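Side-chain contacts in xylosidase (Xanthomonas axonopodis pv. citri, PDB 6XN2), which probably cleaves xylose units from xylo-oligosaccharides as a family 43 glycoside hydrolase, and was crystallised here with xylotriose: residues W260-A265 / Q316-F321; R197-A202 / G216-R221; A135-A138 / F142-G145; G127-Y132 / G154-E159; A123-K128 / G179-Y184. All blocks are in the same frame, centred on the assembly; numbering follows the deposited sequence.

Contact 1. Residues W260-A265 / Q316-F321; sequences WVHQHA and QQWYLF
The indole of Trp-318 reaches across to His-262 and His-264, two residues apart on strand 260-264, and packing is tightest at the far end of its six-membered ring. There Trp-318 CH2 lies 3.6 Å from His-262 CD2 and 3.5 Å from Gln-263 O. The His-262 ring meets this six-membered ring obliquely, planes 50° apart. A chi1 of 76° sets His-262 CG between its backbone N and carbonyl carbon, which turns the imidazole toward the indole with NE2 over one face of Trp-318; that NE2 hydrogen-bonds to His-344 NE2. No hydrogen bond links the two segments, whose strands run nearly antiparallel with their axes 11.3 Å apart. This fits the five-bladed beta-propeller of family 43: strand 257-264 edges one sheet and strand 317-324 belongs to another, so the aromatic cluster fills the seam between blades. His-344, stacked on His-264 and edge-to-face with Trp-318, extends it. The looser side is toward the surface. His-264 approaches the five-membered ring with planes at 88° and centroids 5.5 Å apart, and its ND1 is 3.9 Å from Trp-318 NE1. That ND1 instead hydrogen-bonds a diethylene glycol molecule, probably from the crystallisation liquor.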
# COMPACT_ATOMS: atom_id res chain seq x y z
N TRP A 260 -1.80 -2.78 -4.49
CA TRP A 260 -0.63 -3.65 -4.44
C TRP A 260 -0.83 -4.70 -5.50
O TRP A 260 -1.95 -5.17 -5.70
CB TRP A 260 -0.45 -4.29 -3.06
CG TRP A 260 0.77 -5.20 -2.96
CD1 TRP A 260 0.83 -6.53 -3.24
CD2 TRP A 260 2.10 -4.82 -2.54
NE1 TRP A 260 2.10 -7.01 -3.03
CE2 TRP A 260 2.90 -5.98 -2.60
CE3 TRP A 260 2.68 -3.62 -2.12
CZ2 TRP A 260 4.25 -5.98 -2.25
CZ3 TRP A 260 4.02 -3.61 -1.78
CH2 TRP A 260 4.80 -4.79 -1.84
N VAL A 261 0.24 -5.06 -6.21
CA VAL A 261 0.14 -6.10 -7.22
C VAL A 261 1.22 -7.14 -7.00
O VAL A 261 2.38 -6.81 -6.78
CB VAL A 261 0.24 -5.53 -8.66
CG1 VAL A 261 0.18 -6.65 -9.70
CG2 VAL A 261 -0.88 -4.53 -8.92
N HIS A 262 0.83 -8.41 -7.04
CA HIS A 262 1.82 -9.48 -7.02
C HIS A 262 1.50 -10.50 -8.11
O HIS A 262 0.37 -10.61 -8.59
CB HIS A 262 1.90 -10.13 -5.63
CG HIS A 262 0.77 -11.07 -5.32
ND1 HIS A 262 -0.39 -10.66 -4.70
CD2 HIS A 262 0.65 -12.40 -5.50
CE1 HIS A 262 -1.19 -11.70 -4.54
NE2 HIS A 262 -0.59 -12.77 -5.02
N GLN A 263 2.52 -11.25 -8.50
CA GLN A 263 2.38 -12.26 -9.51
C GLN A 263 2.36 -13.64 -8.90
O GLN A 263 3.14 -13.95 -8.07
CB GLN A 263 3.52 -12.18 -10.52
CG GLN A 263 3.42 -11.06 -11.50
CD GLN A 263 4.51 -11.08 -12.53
OE1 GLN A 263 5.59 -10.67 -12.28
NE2 GLN A 263 4.21 -11.58 -13.69
N HIS A 264 1.47 -14.47 -9.39
CA HIS A 264 1.37 -15.82 -8.94
C HIS A 264 0.63 -16.61 -9.97
O HIS A 264 -0.35 -16.17 -10.49
CB HIS A 264 0.61 -15.88 -7.64
CG HIS A 264 0.30 -17.26 -7.20
ND1 HIS A 264 1.25 -18.10 -6.69
CD2 HIS A 264 -0.83 -17.97 -7.27
CE1 HIS A 264 0.71 -19.25 -6.41
NE2 HIS A 264 -0.56 -19.21 -6.76
N ALA A 265 1.15 -17.79 -10.28
CA ALA A 265 0.53 -18.69 -11.21
C ALA A 265 0.13 -18.10 -12.54
O ALA A 265 -0.91 -18.40 -13.04
CB ALA A 265 -0.65 -19.37 -10.56
N GLN A 316 9.51 -20.29 1.74
CA GLN A 316 8.41 -21.25 1.60
C GLN A 316 7.01 -20.71 1.86
O GLN A 316 6.07 -21.47 1.92
CB GLN A 316 8.65 -22.42 2.54
CG GLN A 316 9.90 -23.20 2.18
CD GLN A 316 10.27 -24.29 3.16
OE1 GLN A 316 11.00 -24.08 4.08
NE2 GLN A 316 9.77 -25.46 2.92
N GLN A 317 6.86 -19.41 1.93
CA GLN A 317 5.58 -18.87 2.38
C GLN A 317 5.23 -17.51 1.79
O GLN A 317 6.06 -16.60 1.79
CB GLN A 317 5.58 -18.77 3.91
CG GLN A 317 4.28 -18.30 4.51
CD GLN A 317 3.15 -19.27 4.27
OE1 GLN A 317 3.25 -20.45 4.63
NE2 GLN A 317 2.08 -18.80 3.65
N TRP A 318 4.00 -17.36 1.30
CA TRP A 318 3.45 -16.03 1.01
C TRP A 318 2.95 -15.42 2.31
O TRP A 318 2.37 -16.11 3.15
CB TRP A 318 2.29 -16.09 0.02
CG TRP A 318 2.65 -16.29 -1.40
CD1 TRP A 318 2.66 -17.47 -2.08
CD2 TRP A 318 3.02 -15.28 -2.35
NE1 TRP A 318 3.03 -17.26 -3.38
CE2 TRP A 318 3.26 -15.93 -3.58
CE3 TRP A 318 3.18 -13.89 -2.28
CZ2 TRP A 318 3.65 -15.24 -4.73
CZ3 TRP A 318 3.57 -13.21 -3.42
CH2 TRP A 318 3.80 -13.88 -4.63
N TYR A 319 3.10 -14.13 2.44
CA TYR A 319 2.60 -13.48 3.60
C TYR A 319 1.79 -12.26 3.27
O TYR A 319 2.02 -11.64 2.29
CB TYR A 319 3.73 -12.98 4.48
CG TYR A 319 4.60 -14.02 5.06
CD1 TYR A 319 4.30 -14.60 6.25
CD2 TYR A 319 5.74 -14.39 4.44
CE1 TYR A 319 5.11 -15.55 6.80
CE2 TYR A 319 6.56 -15.34 4.96
CZ TYR A 319 6.24 -15.92 6.14
OH TYR A 319 7.07 -16.84 6.65
N LEU A 320 0.79 -12.01 4.09
CA LEU A 320 0.06 -10.76 4.09
C LEU A 320 0.67 -9.87 5.17
O LEU A 320 0.74 -10.26 6.34
CB LEU A 320 -1.43 -10.97 4.36
CG LEU A 320 -2.23 -9.67 4.51
CD1 LEU A 320 -2.31 -8.97 3.17
CD2 LEU A 320 -3.62 -9.86 5.11
N PHE A 321 1.13 -8.69 4.78
CA PHE A 321 1.55 -7.69 5.75
C PHE A 321 0.46 -6.65 5.85
O PHE A 321 -0.05 -6.19 4.83
CB PHE A 321 2.87 -7.05 5.35
CG PHE A 321 4.04 -7.98 5.43
CD1 PHE A 321 4.25 -8.94 4.46
CD2 PHE A 321 4.93 -7.90 6.49
CE1 PHE A 321 5.33 -9.80 4.53
CE2 PHE A 321 6.01 -8.76 6.58
CZ PHE A 321 6.20 -9.71 5.59

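Contact 2. Residues R197-A202 / G216-R221; sequences RDNAYA and GPRVAR
Arg-218 meets Asn-199 and Asp-198 in a polar, largely water-mediated contact, where a side chain from strand 218-221 of the propeller reaches across to the small hairpin of strands 196-197 and 200-201. The buried area is small, 103 Å² over both segments. Bends at chi2 and chi3 curl the Arg-218 chain and bring its guanidinium to the turn. The direct link is weak: Arg-218 NH2 stands 3.2 Å from Asn-199 OD1, but the N-H...O angle is only 121° and the guanidinium and amide planes are nearly perpendicular, 84° apart. Asn-199 OD1 has further hydrogen bonds from outside, with Tyr-167 OH and Ser-233 OG, and Ser-233 OG also pairs with Arg-218 NE, so one serine hydroxyl ties both groups together. The residues facing the arginine belong to a type I' turn running from Arg-197 to Ala-200, closed by reciprocal backbone bonds between those two ends. Asp-198 and Asn-199 are its two central residues, both in the left-handed region with positive phi. Two waters complete the join. The first accepts from Asp-198 N at 3.0 Å and from Arg-218 NH1 at 3.1 Å. The second lies in the guanidinium plane, accepting from Arg-218 NH2 at 2.9 Å while donating to Asp-198 OD1, also at 2.9 Å. Asp-198 OD1 itself remains 5.4 Å from Arg-218 NH2, so the opposite charges are bridged by solvent rather than paired directly.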
# COMPACT_ATOMS: atom_id res chain seq x y z
N ARG A 197 -8.54 13.42 -13.75
CA ARG A 197 -9.05 12.65 -14.86
C ARG A 197 -7.97 12.73 -15.91
O ARG A 197 -7.49 13.77 -16.15
CB ARG A 197 -10.35 13.16 -15.41
CG ARG A 197 -11.49 13.19 -14.45
CD ARG A 197 -11.90 11.84 -14.01
NE ARG A 197 -13.15 11.87 -13.30
CZ ARG A 197 -13.27 12.14 -12.03
NH1 ARG A 197 -12.21 12.40 -11.32
NH2 ARG A 197 -14.44 12.17 -11.48
N ASP A 198 -7.61 11.62 -16.48
CA ASP A 198 -6.60 11.53 -17.49
C ASP A 198 -5.33 12.25 -17.09
O ASP A 198 -4.87 13.02 -17.88
CB ASP A 198 -7.13 12.06 -18.84
CG ASP A 198 -8.39 11.33 -19.32
OD1 ASP A 198 -8.43 10.12 -19.29
OD2 ASP A 198 -9.34 11.99 -19.73
N ASN A 199 -4.89 12.07 -15.86
CA ASN A 199 -3.69 12.65 -15.28
C ASN A 199 -3.68 14.13 -15.10
O ASN A 199 -2.66 14.68 -14.87
CB ASN A 199 -2.42 12.24 -15.99
CG ASN A 199 -2.32 10.79 -16.13
OD1 ASN A 199 -2.51 10.08 -15.20
ND2 ASN A 199 -2.04 10.35 -17.33
N ALA A 200 -4.81 14.75 -15.19
CA ALA A 200 -4.88 16.20 -15.02
C ALA A 200 -5.80 16.60 -13.88
O ALA A 200 -6.92 16.09 -13.76
CB ALA A 200 -5.32 16.85 -16.31
N TYR A 201 -5.35 17.54 -13.07
CA TYR A 201 -6.07 18.06 -11.92
C TYR A 201 -7.14 19.10 -12.23
O TYR A 201 -6.95 19.93 -13.05
CB TYR A 201 -5.09 18.68 -10.90
CG TYR A 201 -5.73 19.41 -9.75
CD1 TYR A 201 -6.17 18.74 -8.65
CD2 TYR A 201 -6.06 20.73 -9.86
CE1 TYR A 201 -6.82 19.38 -7.64
CE2 TYR A 201 -6.71 21.38 -8.85
CZ TYR A 201 -7.09 20.69 -7.74
OH TYR A 201 -7.74 21.30 -6.74
N ALA A 202 -8.28 18.98 -11.59
CA ALA A 202 -9.27 20.05 -11.64
C ALA A 202 -9.93 20.17 -10.29
O ALA A 202 -10.29 19.17 -9.67
CB ALA A 202 -10.30 19.79 -12.72
N GLY A 216 -10.40 3.98 -10.46
CA GLY A 216 -9.44 2.92 -10.19
C GLY A 216 -8.07 3.51 -9.92
O GLY A 216 -7.85 4.71 -10.11
N PRO A 217 -7.13 2.67 -9.48
CA PRO A 217 -5.77 3.16 -9.29
C PRO A 217 -5.13 3.51 -10.63
O PRO A 217 -5.68 3.16 -11.68
CB PRO A 217 -5.06 1.98 -8.62
CG PRO A 217 -5.82 0.77 -9.09
CD PRO A 217 -7.26 1.22 -9.22
N ARG A 218 -3.98 4.13 -10.61
CA ARG A 218 -3.27 4.44 -11.81
C ARG A 218 -2.10 3.49 -12.00
O ARG A 218 -1.60 2.97 -11.04
CB ARG A 218 -2.77 5.84 -11.73
CG ARG A 218 -3.83 6.84 -11.38
CD ARG A 218 -4.95 6.86 -12.39
NE ARG A 218 -4.50 7.28 -13.70
CZ ARG A 218 -5.31 7.61 -14.68
NH1 ARG A 218 -6.59 7.55 -14.50
NH2 ARG A 218 -4.84 7.99 -15.83
N VAL A 219 -1.69 3.24 -13.22
CA VAL A 219 -0.56 2.39 -13.47
C VAL A 219 0.31 2.98 -14.56
O VAL A 219 -0.18 3.51 -15.49
CB VAL A 219 -0.97 0.97 -13.83
CG1 VAL A 219 -1.82 0.93 -15.06
CG2 VAL A 219 0.22 0.05 -13.96
N ALA A 220 1.61 2.93 -14.38
CA ALA A 220 2.52 3.41 -15.38
C ALA A 220 3.82 2.65 -15.32
O ALA A 220 4.39 2.51 -14.29
CB ALA A 220 2.79 4.86 -15.19
N ARG A 221 4.28 2.19 -16.46
CA ARG A 221 5.55 1.51 -16.50
C ARG A 221 6.63 2.53 -16.16
O ARG A 221 6.59 3.65 -16.55
CB ARG A 221 5.84 0.88 -17.87
CG ARG A 221 7.10 0.06 -17.90
CD ARG A 221 7.39 -0.60 -19.21
NE ARG A 221 7.75 0.32 -20.26
CZ ARG A 221 8.97 0.81 -20.44
NH1 ARG A 221 9.97 0.49 -19.63
NH2 ARG A 221 9.19 1.65 -21.44
O HOH W 1 -8.89 8.94 -16.01
O HOH W 2 -6.45 8.22 -18.27

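Contact 3. Residues A135-A138 / F142-G145; sequences AKRA and FQIG
Ala-135 and Gln-143 form an antiparallel hydrogen-bonded pair, with Ala-135 N to Gln-143 O and Gln-143 N to Ala-135 O both 3.0 Å, and Lys-136 with Phe-142 is the adjoining non-hydrogen-bonded pair, its CA atoms only 4.2 Å apart. This is the loop end of the beta hairpin made by strands 128-136 and 142-149. On the face carrying Lys-136 and Phe-142, the lysine chain runs out straight and then bends at chi3 (-87°), which lays CE over one face of the phenyl ring in a CH-pi contact, 3.8 Å from the centroid of the Phe-142 ring and 22° off the normal. Lys-136 NZ goes on to hydrogen-bond Gln-116 OE1. The ring also meets Trp-118, a residue of the xylose pocket, and the Phe-142 side chain comes within about 7 Å of the bound xylopyranose at the nearest atoms. Beyond the last pair, Arg-137 bends back at its own chi3, and Arg-137 NH1 donates to Gln-143 OE1 at 2.8 Å and an angle of 148°. The oxygen lies in the guanidinium plane, whereas the donor stands above the carbonyl plane of the amide. Arg-137 NH2 makes a salt bridge to Asp-139, and Gln-143 NE2 bonds Thr-166 O. With both ends engaged, the Gln-143 amide is probably fixed in rotation and the guanidinium held at the hairpin end, while Phe-142, on the other face, lies near the sugar.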
# COMPACT_ATOMS: atom_id res chain seq x y z
N ALA A 135 4.02 12.48 -0.69
CA ALA A 135 4.08 13.58 0.26
C ALA A 135 3.31 14.76 -0.29
O ALA A 135 2.99 14.80 -1.48
CB ALA A 135 5.53 13.96 0.56
N LYS A 136 3.02 15.71 0.57
CA LYS A 136 2.20 16.85 0.21
C LYS A 136 3.06 18.09 -0.01
O LYS A 136 3.90 18.43 0.83
CB LYS A 136 1.16 17.09 1.31
CG LYS A 136 0.08 18.07 0.94
CD LYS A 136 -1.04 18.07 1.97
CE LYS A 136 -2.08 17.01 1.67
NZ LYS A 136 -3.00 16.82 2.83
N ARG A 137 2.82 18.79 -1.10
CA ARG A 137 3.52 20.02 -1.39
C ARG A 137 3.00 21.12 -0.50
O ARG A 137 1.94 21.01 0.08
CB ARG A 137 3.30 20.45 -2.83
CG ARG A 137 3.72 19.47 -3.87
CD ARG A 137 3.68 19.99 -5.28
NE ARG A 137 2.49 20.74 -5.59
CZ ARG A 137 1.70 20.53 -6.63
NH1 ARG A 137 1.95 19.55 -7.44
NH2 ARG A 137 0.64 21.28 -6.83
N ALA A 138 3.73 22.22 -0.44
CA ALA A 138 3.28 23.33 0.39
C ALA A 138 1.88 23.79 0.01
O ALA A 138 1.13 24.25 0.87
CB ALA A 138 4.25 24.48 0.28
N PHE A 142 -0.86 16.37 -2.96
CA PHE A 142 -0.03 15.17 -2.89
C PHE A 142 0.62 14.87 -4.23
O PHE A 142 0.01 15.02 -5.29
CB PHE A 142 -0.85 13.94 -2.47
CG PHE A 142 -0.98 13.76 -0.98
CD1 PHE A 142 0.15 13.55 -0.19
CD2 PHE A 142 -2.22 13.75 -0.37
CE1 PHE A 142 0.04 13.37 1.18
CE2 PHE A 142 -2.34 13.55 0.99
CZ PHE A 142 -1.21 13.37 1.76
N GLN A 143 1.82 14.33 -4.19
CA GLN A 143 2.55 13.85 -5.34
C GLN A 143 3.46 12.73 -4.84
O GLN A 143 3.63 12.51 -3.69
CB GLN A 143 3.33 14.93 -6.07
CG GLN A 143 2.59 15.63 -7.17
CD GLN A 143 3.50 16.40 -8.10
OE1 GLN A 143 3.78 17.52 -7.87
NE2 GLN A 143 3.94 15.78 -9.13
N ILE A 144 4.04 12.01 -5.75
CA ILE A 144 4.89 10.90 -5.40
C ILE A 144 6.32 11.22 -5.78
O ILE A 144 6.59 11.56 -6.93
CB ILE A 144 4.41 9.62 -6.09
CG1 ILE A 144 3.05 9.22 -5.52
CG2 ILE A 144 5.43 8.49 -5.90
CD1 ILE A 144 2.39 8.14 -6.27
N GLY A 145 7.21 11.17 -4.80
CA GLY A 145 8.62 11.39 -5.04
C GLY A 145 9.39 10.09 -4.93
O GLY A 145 8.84 9.06 -4.54

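Contact 4. Residues G127-Y132 / G154-E159; sequences GKTYLY and GPFVAE
Phe-156 packs against Leu-131 and Thr-129 within one four-stranded blade of the beta-propeller, reaching past the intervening strand 142-149 to strand 128-136. No hydrogen bond crosses between the two segments; the contact is apolar and buried. Phe-156 CG lies beside the backbone N and anti to the carbonyl carbon, which points the ring at Leu-131 and Thr-129. Leu-131 CB stands almost over the middle of that ring, 4.0 Å from the Phe-156 centroid and 12° off the normal, a CH-pi contact. With Leu-131 CG anti to its N (chi1 -176°), the turn at chi2 brings the CD2 branch to 3.9 Å from Phe-156 CD1, the leucine crossing the aromatic side chain at about a right angle. In Thr-129, chi1 of -56° sets OG1 beside the backbone N, where it hydrogen-bonds Gln-124 NE2, and swings the methyl CG2 toward the ring's distal corner, with Thr-129 CG2 3.8 Å from Phe-156 CE2. The opposite face of the ring from Leu-131 is covered by its own segment: Gly-154 CA lies 3.5 Å above the Phe-156 ring plane, toward the rim, just before the cis peptide bond to Pro-155. Val-104, on strand 99-106 of the adjoining sheet, touches both Leu-131 and Phe-156 and places the cluster at the interface between blades. At the ring edge, near its plane, Thr-129 O approaches Phe-156 CE2 at 3.6 Å.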
# COMPACT_ATOMS: atom_id res chain seq x y z
N GLY A 127 21.57 -2.44 -9.00
CA GLY A 127 22.30 -2.35 -7.74
C GLY A 127 21.84 -1.22 -6.84
O GLY A 127 22.35 -1.05 -5.73
N LYS A 128 20.87 -0.44 -7.31
CA LYS A 128 20.32 0.67 -6.55
C LYS A 128 19.02 0.24 -5.91
O LYS A 128 18.35 -0.66 -6.40
CB LYS A 128 20.08 1.88 -7.44
CG LYS A 128 21.31 2.34 -8.23
CD LYS A 128 22.31 3.04 -7.34
CE LYS A 128 23.59 3.35 -8.10
NZ LYS A 128 24.56 4.14 -7.27
N THR A 129 18.63 0.90 -4.85
CA THR A 129 17.35 0.70 -4.21
C THR A 129 16.65 2.04 -4.27
O THR A 129 17.22 3.04 -3.99
CB THR A 129 17.44 0.25 -2.75
OG1 THR A 129 18.21 -0.93 -2.66
CG2 THR A 129 16.08 -0.03 -2.19
N TYR A 130 15.40 2.03 -4.67
CA TYR A 130 14.63 3.24 -4.78
C TYR A 130 13.50 3.25 -3.79
O TYR A 130 12.83 2.31 -3.69
CB TYR A 130 14.09 3.39 -6.19
CG TYR A 130 15.16 3.39 -7.24
CD1 TYR A 130 15.62 2.24 -7.77
CD2 TYR A 130 15.71 4.55 -7.66
CE1 TYR A 130 16.61 2.24 -8.72
CE2 TYR A 130 16.70 4.55 -8.61
CZ TYR A 130 17.15 3.40 -9.12
OH TYR A 130 18.11 3.38 -10.04
N LEU A 131 13.33 4.34 -3.07
CA LEU A 131 12.25 4.49 -2.12
C LEU A 131 11.21 5.42 -2.69
O LEU A 131 11.46 6.53 -2.88
CB LEU A 131 12.75 4.99 -0.77
CG LEU A 131 11.77 5.11 0.38
CD1 LEU A 131 11.14 3.80 0.69
CD2 LEU A 131 12.43 5.62 1.62
N TYR A 132 10.04 4.89 -3.01
CA TYR A 132 8.94 5.68 -3.55
C TYR A 132 8.01 6.11 -2.43
O TYR A 132 7.63 5.29 -1.60
CB TYR A 132 8.17 4.89 -4.60
CG TYR A 132 9.02 4.47 -5.76
CD1 TYR A 132 9.83 3.34 -5.67
CD2 TYR A 132 9.04 5.21 -6.93
CE1 TYR A 132 10.64 2.96 -6.73
CE2 TYR A 132 9.84 4.84 -7.99
CZ TYR A 132 10.64 3.72 -7.89
OH TYR A 132 11.43 3.35 -8.94
N GLY A 154 19.24 1.82 2.92
CA GLY A 154 19.57 3.16 2.71
C GLY A 154 20.90 3.60 3.25
O GLY A 154 21.79 2.81 3.39
N PRO A 155 21.04 4.88 3.51
CA PRO A 155 20.10 6.00 3.47
C PRO A 155 19.78 6.44 2.04
O PRO A 155 20.51 6.12 1.16
CB PRO A 155 20.86 7.07 4.17
CG PRO A 155 22.25 6.82 3.75
CD PRO A 155 22.40 5.35 3.79
N PHE A 156 18.65 7.05 1.86
CA PHE A 156 18.21 7.42 0.55
C PHE A 156 18.29 8.90 0.37
O PHE A 156 17.95 9.64 1.25
CB PHE A 156 16.77 6.95 0.34
CG PHE A 156 16.58 5.49 0.49
CD1 PHE A 156 16.30 4.93 1.70
CD2 PHE A 156 16.71 4.66 -0.58
CE1 PHE A 156 16.15 3.59 1.84
CE2 PHE A 156 16.57 3.32 -0.45
CZ PHE A 156 16.29 2.78 0.76
N VAL A 157 18.76 9.32 -0.79
CA VAL A 157 18.84 10.70 -1.11
C VAL A 157 17.66 10.99 -2.00
O VAL A 157 17.59 10.49 -3.07
CB VAL A 157 20.14 11.01 -1.84
CG1 VAL A 157 20.22 12.45 -2.18
CG2 VAL A 157 21.30 10.62 -0.96
N ALA A 158 16.76 11.82 -1.51
CA ALA A 158 15.53 12.14 -2.26
C ALA A 158 15.83 13.06 -3.43
O ALA A 158 16.68 13.89 -3.31
CB ALA A 158 14.53 12.76 -1.34
N GLU A 159 15.09 12.89 -4.51
CA GLU A 159 15.18 13.77 -5.64
C GLU A 159 14.56 15.10 -5.25
O GLU A 159 13.66 15.16 -4.48
CB GLU A 159 14.45 13.19 -6.84
CG GLU A 159 15.09 11.96 -7.42
CD GLU A 159 16.39 12.23 -8.13
OE1 GLU A 159 16.49 13.25 -8.78
OE2 GLU A 159 17.31 11.41 -8.04

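Contact 5. Residues A123-K128 / G179-Y184; sequences AQRNGK and GAHYLY
A seam between two blades of the propeller is bridged here by His-181, which projects from strand 181-185 of one sheet onto the edge strand 121-125 of another. The imidazole comes obliquely to that strand, with Gln-124 O 3.3 Å from His-181 NE2, Ala-123 CB 4.0 Å from His-181 CD2, and Arg-125 CG beside His-181 CE1. With CG anti to the carbonyl carbon (chi1 -77°), the His-181 ring is carried across the gap to the edge strand. The strand axes do not pair: they are 9.6 Å apart at closest and run at 155° to each other, too wide for backbone bonding, so side chain and solvent span the distance. Water 3 accepts from Gln-124 N at 2.8 Å and lies 3.1 Å from His-181 NE2; water 4 accepts from Arg-125 NE at 2.8 Å, donates to Gly-179 O and lies 2.9 Å from His-181 ND1. Both waters sit in the plane of the imidazole, one at each ring nitrogen, which would fix its rotation. Arg-125 closes the edge strand at a type I' turn reaching Lys-128, the tight turn of the hairpin into strand 128-136. Its extended chain carries the guanidinium out beside the turn, where NH2 donates to Asn-126 OD1 at 3.0 Å, the oxygen close to the guanidinium plane. Farther out, water 5 makes only weak, long bonds to Arg-125 NH1 and Gly-179 O. Val-173 of the neighbouring strand 172-175 touches both Ala-123 and His-181.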
# COMPACT_ATOMS: atom_id res chain seq x y z
N ALA A 123 11.86 -0.42 -4.59
CA ALA A 123 12.21 -1.24 -5.73
C ALA A 123 13.72 -1.29 -5.89
O ALA A 123 14.43 -0.42 -5.38
CB ALA A 123 11.56 -0.70 -7.01
N GLN A 124 14.21 -2.30 -6.59
CA GLN A 124 15.63 -2.39 -6.90
C GLN A 124 15.86 -2.55 -8.39
O GLN A 124 15.09 -3.22 -9.09
CB GLN A 124 16.28 -3.55 -6.14
CG GLN A 124 16.35 -3.37 -4.63
CD GLN A 124 17.28 -4.36 -3.97
OE1 GLN A 124 17.32 -5.53 -4.35
NE2 GLN A 124 18.05 -3.90 -2.99
N ARG A 125 16.95 -1.97 -8.84
CA ARG A 125 17.42 -2.06 -10.19
C ARG A 125 18.83 -1.53 -10.25
O ARG A 125 19.16 -0.62 -9.59
CB ARG A 125 16.56 -1.31 -11.20
CG ARG A 125 16.56 -1.92 -12.59
CD ARG A 125 15.85 -1.04 -13.58
NE ARG A 125 15.56 -1.69 -14.83
CZ ARG A 125 16.38 -1.71 -15.87
NH1 ARG A 125 16.02 -2.31 -16.98
NH2 ARG A 125 17.57 -1.15 -15.80
N ASN A 126 19.64 -2.18 -11.05
CA ASN A 126 21.02 -1.81 -11.27
C ASN A 126 21.82 -1.63 -10.01
O ASN A 126 22.65 -0.79 -9.96
CB ASN A 126 21.09 -0.55 -12.14
CG ASN A 126 20.31 -0.68 -13.42
OD1 ASN A 126 19.27 -0.08 -13.59
ND2 ASN A 126 20.83 -1.44 -14.33
N GLY A 127 21.57 -2.44 -9.00
CA GLY A 127 22.30 -2.35 -7.74
C GLY A 127 21.84 -1.22 -6.84
O GLY A 127 22.35 -1.05 -5.73
N LYS A 128 20.87 -0.44 -7.31
CA LYS A 128 20.32 0.67 -6.55
C LYS A 128 19.02 0.24 -5.91
O LYS A 128 18.35 -0.66 -6.40
CB LYS A 128 20.08 1.88 -7.44
CG LYS A 128 21.31 2.34 -8.23
CD LYS A 128 22.31 3.04 -7.34
CE LYS A 128 23.59 3.35 -8.10
NZ LYS A 128 24.56 4.14 -7.27
N GLY A 179 11.18 -8.35 -16.06
CA GLY A 179 12.17 -7.32 -15.98
C GLY A 179 11.71 -5.90 -15.88
O GLY A 179 12.45 -5.05 -15.51
N ALA A 180 10.47 -5.64 -16.22
CA ALA A 180 9.96 -4.31 -16.14
C ALA A 180 9.48 -3.97 -14.75
O ALA A 180 9.26 -4.84 -13.96
CB ALA A 180 8.85 -4.11 -17.12
N HIS A 181 9.35 -2.69 -14.48
CA HIS A 181 8.83 -2.21 -13.23
C HIS A 181 7.62 -1.34 -13.52
O HIS A 181 7.64 -0.55 -14.40
CB HIS A 181 9.84 -1.43 -12.42
CG HIS A 181 10.85 -2.26 -11.71
ND1 HIS A 181 12.03 -2.65 -12.29
CD2 HIS A 181 10.90 -2.71 -10.45
CE1 HIS A 181 12.73 -3.35 -11.43
NE2 HIS A 181 12.07 -3.40 -10.30
N TYR A 182 6.56 -1.52 -12.75
CA TYR A 182 5.35 -0.75 -12.92
C TYR A 182 4.98 -0.04 -11.65
O TYR A 182 5.01 -0.59 -10.61
CB TYR A 182 4.18 -1.64 -13.33
CG TYR A 182 4.32 -2.35 -14.64
CD1 TYR A 182 4.93 -3.56 -14.72
CD2 TYR A 182 3.85 -1.82 -15.78
CE1 TYR A 182 5.07 -4.21 -15.91
CE2 TYR A 182 3.98 -2.46 -16.97
CZ TYR A 182 4.60 -3.65 -17.04
OH TYR A 182 4.72 -4.30 -18.22
N LEU A 183 4.62 1.22 -11.77
CA LEU A 183 4.19 1.99 -10.62
C LEU A 183 2.67 2.06 -10.58
O LEU A 183 2.03 2.41 -11.57
CB LEU A 183 4.79 3.40 -10.65
CG LEU A 183 4.26 4.37 -9.58
CD1 LEU A 183 4.67 3.94 -8.17
CD2 LEU A 183 4.71 5.79 -9.88
N TYR A 184 2.11 1.70 -9.43
CA TYR A 184 0.68 1.84 -9.18
C TYR A 184 0.47 2.90 -8.13
O TYR A 184 1.24 2.96 -7.17
CB TYR A 184 0.07 0.51 -8.71
CG TYR A 184 0.18 -0.60 -9.72
CD1 TYR A 184 1.35 -1.37 -9.81
CD2 TYR A 184 -0.88 -0.90 -10.57
CE1 TYR A 184 1.45 -2.41 -10.73
CE2 TYR A 184 -0.78 -1.94 -11.50
CZ TYR A 184 0.39 -2.68 -11.57
OH TYR A 184 0.49 -3.71 -12.48
O HOH W 3 12.19 -4.09 -7.32
O HOH W 4 12.80 -2.03 -15.04
O HOH W 5 13.85 -4.33 -18.61

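In the fold
Contact 4 is the fully buried one, and its side-chain chemistry is apolar, with no hydrogen bond across; the other four are partly buried and draw on polar groups. Contacts 3, 4 and 5 share one blade: contacts 3 and 4 both use strand 128-136, and contact 5 starts from its neighbour 121-125, sharing Gly-127 and Lys-128 with contact 4. Contacts 1, 2 and 5 all reach the large mixed sheet, where 181-185 and 218-221 are adjacent and Val-261 CG2 packs on Tyr-184 CZ at 3.5 Å. Between sheets, contact 1 relies on an aromatic cluster; contact 5 leans on waters, and contact 2, with Asp-198 exposed at its turn, on waters plus one weak direct bond. Contact 3 alone pairs its backbones.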